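Local coordinates for chloramphenicol acetyltransferase (Aliivibrio fischeri, PDB 6PXA), which probably transfers an acetyl group from acetyl-CoA to chloramphenicol and binds taurocholic acid, at residues Ser31-Phe36 with Cys77-Gly82. Residues are numbered along the deposited sequence; the frame is centred on the assembly and turned at random.
Sequences SYYSGF and CSIASG. With TCH (taurocholic acid), chain M.
Tyr32 lays its ring over the backbone of Ser78, where Ser78 CA sits 4.2 Å from the ring centroid, off-centre, in a CH-pi contact. The opposite face carries taurocholic acid, whose C22 comes within 3.2 Å of Tyr32 CE2, so the ring is sandwiched between protein and ligand. Its chi1 of 71°, with CG between the backbone N and the carbonyl carbon, brings CE1 and OH over Ser78. Beside it on the same face, Ser34 CB packs at 3.9 Å against the ligand's methyl C21. Tyr33 turns to the other face of the sheet with Ile79; its CD1 meets Ile79 CG2 at 3.8 Å, and its OH accepts a hydrogen bond from Gly82 N (3.1 Å, 161°). Strands 32-34 and 78-80 run parallel as successive coils of the left-handed beta-helix built by hexapeptide-repeat transferases. Between them Tyr32 N donates to Cys77 O, Tyr32 O accepts from Ile79 N, and Ser34 N reaches Ile79 O at 3.1 Å almost straight. At the leading corner Ser31 OG accepts a hydrogen bond from Cys77 N at 3.0 Å and also bonds to Gly74 O, which fixes its rotation. At the trailing corner a water accepts from Ser81 N, while Ser81 OG is held by His38. Further out, Phe42 meets the Tyr33 ring, and His93 of a neighbouring subunit packs on Tyr32, placing this ligand site beside a subunit interface.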
loop_
_atom_site.group_PDB
_atom_site.type_symbol
_atom_site.label_atom_id
_atom_site.label_comp_id
_atom_site.label_asym_id
_atom_site.label_seq_id
_atom_site.Cartn_x
_atom_site.Cartn_y
_atom_site.Cartn_z
ATOM N N SER B 31 3.610 -13.577 -20.714
ATOM C CA SER B 31 3.477 -12.780 -19.500
ATOM C C SER B 31 2.783 -11.454 -19.794
ATOM O O SER B 31 3.063 -10.797 -20.806
ATOM C CB SER B 31 4.858 -12.544 -18.895
ATOM O OG SER B 31 5.456 -13.792 -18.656
ATOM N N TYR B 32 1.860 -11.069 -18.901
ATOM C CA TYR B 32 0.996 -9.920 -19.121
ATOM C C TYR B 32 0.866 -9.094 -17.848
ATOM O O TYR B 32 1.013 -9.596 -16.730
ATOM C CB TYR B 32 -0.422 -10.349 -19.564
ATOM C CG TYR B 32 -1.246 -11.002 -18.455
ATOM C CD1 TYR B 32 -1.217 -12.383 -18.256
ATOM C CD2 TYR B 32 -2.049 -10.242 -17.608
ATOM C CE1 TYR B 32 -1.950 -12.977 -17.249
ATOM C CE2 TYR B 32 -2.784 -10.834 -16.588
ATOM C CZ TYR B 32 -2.743 -12.198 -16.423
ATOM O OH TYR B 32 -3.475 -12.808 -15.426
ATOM N N TYR B 33 0.509 -7.826 -18.034
ATOM C CA TYR B 33 0.171 -6.916 -16.944
ATOM C C TYR B 33 -1.278 -6.482 -17.121
ATOM O O TYR B 33 -1.645 -5.959 -18.180
ATOM C CB TYR B 33 1.112 -5.702 -16.945
ATOM C CG TYR B 33 0.798 -4.600 -15.938
ATOM C CD1 TYR B 33 0.711 -4.877 -14.581
ATOM C CD2 TYR B 33 0.619 -3.278 -16.346
ATOM C CE1 TYR B 33 0.439 -3.865 -13.641
ATOM C CE2 TYR B 33 0.339 -2.258 -15.402
ATOM C CZ TYR B 33 0.251 -2.577 -14.049
ATOM O OH TYR B 33 -0.026 -1.611 -13.082
ATOM N N SER B 34 -2.089 -6.674 -16.087
ATOM C CA SER B 34 -3.492 -6.241 -16.083
ATOM C C SER B 34 -3.585 -5.037 -15.150
ATOM O O SER B 34 -3.855 -5.183 -13.954
ATOM C CB SER B 34 -4.422 -7.366 -15.639
ATOM O OG SER B 34 -3.960 -7.952 -14.430
ATOM N N GLY B 35 -3.409 -3.839 -15.721
ATOM C CA GLY B 35 -3.091 -2.686 -14.904
ATOM C C GLY B 35 -4.173 -1.631 -14.857
ATOM O O GLY B 35 -3.881 -0.487 -14.507
ATOM N N PHE B 36 -5.424 -2.012 -15.175
ATOM C CA PHE B 36 -6.508 -1.039 -15.274
ATOM C C PHE B 36 -6.596 -0.131 -14.050
ATOM O O PHE B 36 -6.773 1.083 -14.183
ATOM C CB PHE B 36 -7.852 -1.750 -15.477
ATOM C CG PHE B 36 -9.044 -0.822 -15.433
ATOM C CD1 PHE B 36 -9.378 -0.041 -16.535
ATOM C CD2 PHE B 36 -9.833 -0.718 -14.287
ATOM C CE1 PHE B 36 -10.495 0.827 -16.496
ATOM C CE2 PHE B 36 -10.931 0.149 -14.248
ATOM C CZ PHE B 36 -11.253 0.925 -15.360
ATOM N N CYS B 77 3.733 -15.487 -16.835
ATOM C CA CYS B 77 3.561 -14.797 -15.571
ATOM C C CYS B 77 2.329 -13.912 -15.629
ATOM O O CYS B 77 1.993 -13.345 -16.671
ATOM C CB CYS B 77 4.788 -13.951 -15.214
ATOM S SG CYS B 77 6.196 -14.943 -14.745
ATOM N N SER B 78 1.655 -13.818 -14.498
ATOM C CA SER B 78 0.433 -13.027 -14.354
ATOM C C SER B 78 0.745 -11.927 -13.364
ATOM O O SER B 78 0.990 -12.209 -12.188
ATOM C CB SER B 78 -0.742 -13.878 -13.862
ATOM O OG SER B 78 -1.056 -14.887 -14.812
ATOM N N ILE B 79 0.760 -10.683 -13.834
ATOM C CA ILE B 79 1.122 -9.537 -13.002
ATOM C C ILE B 79 -0.113 -8.654 -12.820
ATOM O O ILE B 79 -0.582 -8.014 -13.771
ATOM C CB ILE B 79 2.300 -8.751 -13.594
ATOM C CG1 ILE B 79 3.523 -9.675 -13.732
ATOM C CG2 ILE B 79 2.607 -7.553 -12.699
ATOM C CD1 ILE B 79 4.789 -8.947 -14.156
ATOM N N ALA B 80 -0.618 -8.574 -11.587
ATOM C CA ALA B 80 -1.862 -7.851 -11.335
ATOM C C ALA B 80 -1.627 -6.354 -11.122
ATOM O O ALA B 80 -0.493 -5.886 -10.949
ATOM C CB ALA B 80 -2.603 -8.444 -10.129
ATOM N N SER B 81 -2.733 -5.604 -11.104
ATOM C CA SER B 81 -2.668 -4.143 -11.161
ATOM C C SER B 81 -1.876 -3.579 -9.984
ATOM O O SER B 81 -1.983 -4.057 -8.849
ATOM C CB SER B 81 -4.075 -3.557 -11.174
ATOM O OG SER B 81 -4.076 -2.187 -11.557
ATOM N N GLY B 82 -1.049 -2.575 -10.269
ATOM C CA GLY B 82 -0.297 -1.902 -9.231
ATOM C C GLY B 82 0.861 -2.675 -8.643
ATOM O O GLY B 82 1.529 -2.158 -7.740
HETATM C C1 TCH M . -14.129 -11.592 -15.295
HETATM C C2 TCH M . -14.734 -11.868 -16.720
HETATM C C3 TCH M . -15.140 -13.362 -16.864
HETATM O O3 TCH M . -15.534 -13.598 -18.160
HETATM C C4 TCH M . -13.978 -14.361 -16.486
HETATM C C5 TCH M . -13.320 -14.045 -15.119
HETATM C C6 TCH M . -12.124 -14.996 -14.830
HETATM C C7 TCH M . -10.805 -14.620 -15.625
HETATM O O7 TCH M . -10.964 -14.956 -16.962
HETATM C C8 TCH M . -10.464 -13.117 -15.492
HETATM C C9 TCH M . -11.716 -12.234 -15.894
HETATM C C10 TCH M . -12.934 -12.531 -14.992
HETATM C C11 TCH M . -11.304 -10.748 -15.887
HETATM C C12 TCH M . -10.115 -10.430 -16.641
HETATM O O12 TCH M . -10.330 -10.518 -18.025
HETATM C C13 TCH M . -8.881 -11.461 -16.330
HETATM C C14 TCH M . -9.296 -12.743 -16.468
HETATM C C15 TCH M . -7.987 -13.604 -16.107
HETATM C C16 TCH M . -6.921 -12.841 -16.729
HETATM C C17 TCH M . -7.564 -11.555 -17.279
HETATM C C18 TCH M . -8.408 -11.175 -14.896
HETATM C C19 TCH M . -12.549 -12.287 -13.525
HETATM O O1S TCH M . -3.723 -14.510 -24.715
HETATM C C20 TCH M . -6.610 -10.455 -17.232
HETATM C C21 TCH M . -7.149 -9.091 -17.749
HETATM C C22 TCH M . -5.532 -10.874 -18.261
HETATM C C23 TCH M . -6.039 -10.824 -19.696
HETATM C C24 TCH M . -4.946 -11.289 -20.648
HETATM N N24 TCH M . -4.738 -12.701 -20.851
HETATM O O24 TCH M . -4.269 -10.506 -21.202
HETATM C C25 TCH M . -3.710 -13.168 -21.763
HETATM C C26 TCH M . -3.879 -14.673 -21.864
HETATM S S26 TCH M . -3.108 -15.280 -23.390
HETATM O O2S TCH M . -1.509 -14.897 -23.258
HETATM O O3S TCH M . -3.389 -16.905 -23.441
HETATM O O HOH W 1 -5.492 -6.607 -11.817
#